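Local atomic coordinates of 2-aminomuconic 6-semialdehyde dehydrogenase (Pseudomonas sp., PDB entry 7BZV), a protein that probably oxidises 2-aminomuconic 6-semialdehyde with NAD+ in the meta-cleavage breakdown of 2-aminophenol and works as a tetramer. Residues E87-A99 against P319-S331. Sequence-based numbering, arbitrary orientation.
Sequences EMADTGKPLSMAA and PHETDTQMGPLIS
P94, L95 and P319 bury the most surface here. The ring of P94 lies against the chain that turns from T324 to G327: CG of P94 is 3.4 Å from N of G327, while its CB faces the carbonyl oxygen and CG2 of T324. P319, in turn, packs its ring on the G92-K93 backbone, with CG of P319 3.3 Å from O of G92 and CB beside O of K93. Its carbonyl oxygen accepts the amide of L95, N of L95 to O of P319 being 2.9 Å with 168° at the hydrogen, the donor tilted modestly from the carbonyl plane. With CG anti to the backbone N (chi1 176°), L95 lies alongside T322, and its CD2 touches CG2 of T322. In this aldehyde dehydrogenase fold the contact joins the break between helices 80-91 and 95-119, where P94 is the N-cap residue, to the loop linking helices 297-312 and 332-348. In the first turn of the second helix, S96 donates from OG to O of T324 (2.8 Å) in the carbonyl plane, and water 1 ties N of S96 to O of both E321 and T324. At the other end CD1 of I330 packs 3.9 Å from CA of T91. OG1 of T91 donates to O of E87 and accepts from N of K93 (3.0 Å, 154°), an ST turn beside G92, whose positive phi ends the first helix. A valine in place of T91 would probably leave the amide of K93 without this acceptor and the turn less firmly fixed. I330 also rests on W153, and its amide is bonded to Q285.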
loop_
_atom_site.group_PDB
_atom_site.type_symbol
_atom_site.label_atom_id
_atom_site.label_comp_id
_atom_site.label_asym_id
_atom_site.label_seq_id
_atom_site.Cartn_x
_atom_site.Cartn_y
_atom_site.Cartn_z
ATOM N N GLU B 87 30.763 -9.268 -22.089
ATOM C CA GLU B 87 31.015 -8.635 -20.800
ATOM C C GLU B 87 32.394 -9.016 -20.272
ATOM O O GLU B 87 33.146 -8.166 -19.765
ATOM C CB GLU B 87 29.912 -9.021 -19.808
ATOM C CG GLU B 87 29.844 -8.116 -18.583
ATOM C CD GLU B 87 28.991 -6.896 -18.831
ATOM O OE1 GLU B 87 29.037 -6.349 -19.966
ATOM O OE2 GLU B 87 28.249 -6.499 -17.894
ATOM N N MET B 88 32.767 -10.288 -20.414
ATOM C CA MET B 88 34.057 -10.726 -19.879
ATOM C C MET B 88 35.213 -10.136 -20.678
ATOM O O MET B 88 36.252 -9.791 -20.106
ATOM C CB MET B 88 34.110 -12.256 -19.877
ATOM C CG MET B 88 33.295 -12.775 -18.703
ATOM S SD MET B 88 33.351 -14.517 -18.342
ATOM C CE MET B 88 32.455 -15.243 -19.582
ATOM N N ALA B 89 35.058 -9.998 -21.994
ATOM C CA ALA B 89 36.150 -9.443 -22.791
ATOM C C ALA B 89 36.381 -7.983 -22.433
ATOM O O ALA B 89 37.523 -7.543 -22.275
ATOM C CB ALA B 89 35.843 -9.577 -24.281
ATOM N N ASP B 90 35.291 -7.221 -22.271
ATOM C CA ASP B 90 35.409 -5.786 -22.026
ATOM C C ASP B 90 36.024 -5.507 -20.668
ATOM O O ASP B 90 36.763 -4.529 -20.501
ATOM C CB ASP B 90 34.032 -5.123 -22.098
ATOM C CG ASP B 90 33.495 -4.978 -23.509
ATOM O OD1 ASP B 90 34.173 -5.352 -24.479
ATOM O OD2 ASP B 90 32.352 -4.467 -23.632
ATOM N N THR B 91 35.700 -6.334 -19.675
ATOM C CA THR B 91 36.008 -6.008 -18.297
ATOM C C THR B 91 37.085 -6.861 -17.660
ATOM O O THR B 91 37.596 -6.456 -16.613
ATOM C CB THR B 91 34.764 -6.169 -17.411
ATOM O OG1 THR B 91 34.363 -7.551 -17.438
ATOM C CG2 THR B 91 33.600 -5.255 -17.906
ATOM N N GLY B 92 37.370 -8.062 -18.181
ATOM C CA GLY B 92 38.204 -8.998 -17.438
ATOM C C GLY B 92 37.528 -9.683 -16.264
ATOM O O GLY B 92 38.205 -10.337 -15.447
ATOM N N LYS B 93 36.215 -9.569 -16.163
ATOM C CA LYS B 93 35.484 -10.210 -15.085
ATOM C C LYS B 93 35.749 -11.707 -15.092
ATOM O O LYS B 93 35.623 -12.343 -16.148
ATOM C CB LYS B 93 33.977 -10.013 -15.253
ATOM C CG LYS B 93 33.425 -8.704 -14.761
ATOM C CD LYS B 93 32.057 -8.455 -15.343
ATOM C CE LYS B 93 31.551 -7.039 -14.966
ATOM N NZ LYS B 93 31.410 -6.937 -13.472
ATOM N N PRO B 94 35.998 -12.321 -13.940
ATOM C CA PRO B 94 36.014 -13.787 -13.890
ATOM C C PRO B 94 34.654 -14.366 -14.247
ATOM O O PRO B 94 33.594 -13.781 -13.964
ATOM C CB PRO B 94 36.377 -14.103 -12.436
ATOM C CG PRO B 94 36.937 -12.812 -11.859
ATOM C CD PRO B 94 36.290 -11.693 -12.637
ATOM N N LEU B 95 34.702 -15.541 -14.872
ATOM C CA LEU B 95 33.486 -16.283 -15.179
ATOM C C LEU B 95 32.625 -16.446 -13.939
ATOM O O LEU B 95 31.395 -16.311 -14.006
ATOM C CB LEU B 95 33.841 -17.646 -15.771
ATOM C CG LEU B 95 32.690 -18.604 -16.081
ATOM C CD1 LEU B 95 31.851 -18.027 -17.229
ATOM C CD2 LEU B 95 33.215 -20.005 -16.441
ATOM N N SER B 96 33.261 -16.700 -12.788
ATOM C CA SER B 96 32.536 -16.879 -11.536
ATOM C C SER B 96 31.705 -15.651 -11.173
ATOM O O SER B 96 30.712 -15.763 -10.454
ATOM C CB SER B 96 33.519 -17.156 -10.406
ATOM O OG SER B 96 34.457 -16.095 -10.324
ATOM N N MET B 97 32.119 -14.479 -11.621
ATOM C CA MET B 97 31.364 -13.252 -11.387
ATOM C C MET B 97 30.313 -13.030 -12.465
ATOM O O MET B 97 29.133 -12.817 -12.161
ATOM C CB MET B 97 32.335 -12.074 -11.333
ATOM C CG MET B 97 31.686 -10.681 -11.162
ATOM S SD MET B 97 31.483 -10.538 -9.398
ATOM C CE MET B 97 30.541 -9.002 -9.067
ATOM N N ALA B 98 30.747 -13.053 -13.726
ATOM C CA ALA B 98 29.873 -12.664 -14.825
ATOM C C ALA B 98 28.713 -13.643 -14.990
ATOM O O ALA B 98 27.576 -13.234 -15.253
ATOM C CB ALA B 98 30.700 -12.530 -16.100
ATOM N N ALA B 99 28.955 -14.928 -14.768
ATOM C CA ALA B 99 27.914 -15.934 -14.974
ATOM C C ALA B 99 26.998 -16.105 -13.778
ATOM O O ALA B 99 25.976 -16.795 -13.885
ATOM C CB ALA B 99 28.540 -17.284 -15.314
ATOM N N PRO B 319 40.686 -15.181 -16.296
ATOM C CA PRO B 319 39.260 -15.022 -15.938
ATOM C C PRO B 319 38.351 -16.092 -16.495
ATOM O O PRO B 319 37.282 -16.348 -15.919
ATOM C CB PRO B 319 38.913 -13.638 -16.509
ATOM C CG PRO B 319 40.183 -12.852 -16.370
ATOM C CD PRO B 319 41.260 -13.912 -16.784
ATOM N N HIS B 320 38.732 -16.736 -17.597
ATOM C CA HIS B 320 37.867 -17.750 -18.180
ATOM C C HIS B 320 37.899 -19.066 -17.417
ATOM O O HIS B 320 37.056 -19.920 -17.683
ATOM C CB HIS B 320 38.240 -17.992 -19.638
ATOM C CG HIS B 320 39.639 -18.478 -19.817
ATOM N ND1 HIS B 320 40.709 -17.620 -19.913
ATOM C CD2 HIS B 320 40.148 -19.731 -19.869
ATOM C CE1 HIS B 320 41.820 -18.324 -20.047
ATOM N NE2 HIS B 320 41.507 -19.609 -20.010
ATOM N N GLU B 321 38.831 -19.257 -16.484
ATOM C CA GLU B 321 38.871 -20.496 -15.711
ATOM C C GLU B 321 37.814 -20.473 -14.619
ATOM O O GLU B 321 37.624 -19.457 -13.939
ATOM C CB GLU B 321 40.254 -20.714 -15.099
ATOM C CG GLU B 321 41.265 -21.219 -16.159
ATOM C CD GLU B 321 42.717 -21.250 -15.683
ATOM O OE1 GLU B 321 42.965 -21.421 -14.473
ATOM O OE2 GLU B 321 43.617 -21.139 -16.536
ATOM N N THR B 322 37.125 -21.607 -14.449
ATOM C CA THR B 322 35.903 -21.601 -13.667
ATOM C C THR B 322 36.154 -21.299 -12.203
ATOM O O THR B 322 35.215 -20.914 -11.503
ATOM C CB THR B 322 35.160 -22.942 -13.758
ATOM O OG1 THR B 322 36.016 -23.984 -13.270
ATOM C CG2 THR B 322 34.706 -23.245 -15.176
ATOM N N ASP B 323 37.373 -21.485 -11.695
ATOM C CA ASP B 323 37.584 -21.194 -10.284
ATOM C C ASP B 323 38.399 -19.928 -10.040
ATOM O O ASP B 323 38.686 -19.607 -8.884
ATOM C CB ASP B 323 38.215 -22.392 -9.582
ATOM C CG ASP B 323 39.478 -22.836 -10.229
ATOM O OD1 ASP B 323 39.756 -22.394 -11.360
ATOM O OD2 ASP B 323 40.182 -23.648 -9.605
ATOM N N THR B 324 38.745 -19.177 -11.080
ATOM C CA THR B 324 39.287 -17.846 -10.850
ATOM C C THR B 324 38.286 -16.995 -10.074
ATOM O O THR B 324 37.087 -17.015 -10.344
ATOM C CB THR B 324 39.636 -17.170 -12.166
ATOM O OG1 THR B 324 40.701 -17.900 -12.783
ATOM C CG2 THR B 324 40.065 -15.743 -11.908
ATOM N N GLN B 325 38.787 -16.265 -9.083
ATOM C CA GLN B 325 37.947 -15.445 -8.227
ATOM C C GLN B 325 38.206 -13.954 -8.409
ATOM O O GLN B 325 37.352 -13.136 -8.040
ATOM C CB GLN B 325 38.154 -15.852 -6.763
ATOM C CG GLN B 325 37.264 -17.022 -6.330
ATOM C CD GLN B 325 35.743 -16.735 -6.525
ATOM O OE1 GLN B 325 34.992 -17.624 -6.910
ATOM N NE2 GLN B 325 35.311 -15.485 -6.283
ATOM N N MET B 326 39.322 -13.578 -9.023
ATOM C CA MET B 326 39.601 -12.158 -9.228
ATOM C C MET B 326 40.328 -11.983 -10.547
ATOM O O MET B 326 41.313 -12.689 -10.816
ATOM C CB MET B 326 40.429 -11.561 -8.088
ATOM C CG MET B 326 40.018 -10.123 -7.752
ATOM S SD MET B 326 40.986 -9.329 -6.439
ATOM C CE MET B 326 42.223 -8.488 -7.381
ATOM N N GLY B 327 39.829 -11.050 -11.357
ATOM C CA GLY B 327 40.476 -10.664 -12.592
ATOM C C GLY B 327 41.223 -9.353 -12.457
ATOM O O GLY B 327 41.495 -8.877 -11.353
ATOM N N PRO B 328 41.593 -8.758 -13.592
ATOM C CA PRO B 328 42.258 -7.449 -13.571
ATOM C C PRO B 328 41.267 -6.363 -13.153
ATOM O O PRO B 328 40.087 -6.624 -12.940
ATOM C CB PRO B 328 42.721 -7.269 -15.026
ATOM C CG PRO B 328 41.653 -7.998 -15.827
ATOM C CD PRO B 328 41.210 -9.158 -14.958
ATOM N N LEU B 329 41.780 -5.145 -12.993
ATOM C CA LEU B 329 40.948 -3.955 -12.928
ATOM C C LEU B 329 40.432 -3.611 -14.330
ATOM O O LEU B 329 40.770 -4.261 -15.321
ATOM C CB LEU B 329 41.750 -2.802 -12.344
ATOM C CG LEU B 329 42.232 -2.957 -10.904
ATOM C CD1 LEU B 329 42.937 -1.697 -10.442
ATOM C CD2 LEU B 329 41.032 -3.326 -10.004
ATOM N N ILE B 330 39.620 -2.560 -14.441
ATOM C CA ILE B 330 38.941 -2.311 -15.714
ATOM C C ILE B 330 39.890 -1.807 -16.796
ATOM O O ILE B 330 39.679 -2.078 -17.987
ATOM C CB ILE B 330 37.804 -1.295 -15.532
ATOM C CG1 ILE B 330 37.049 -1.058 -16.851
ATOM C CG2 ILE B 330 38.398 0.034 -15.083
ATOM C CD1 ILE B 330 36.392 -2.272 -17.438
ATOM N N SER B 331 40.893 -1.018 -16.430
ATOM C CA SER B 331 41.754 -0.401 -17.426
ATOM C C SER B 331 43.097 -0.017 -16.829
ATOM O O SER B 331 43.243 0.136 -15.610
ATOM C CB SER B 331 41.110 0.855 -17.989
ATOM O OG SER B 331 41.134 1.835 -16.961
HETATM O O HOH W 1 35.961 -17.533 -12.600
HETATM O O HOH W 2 34.023 -13.866 -8.567
#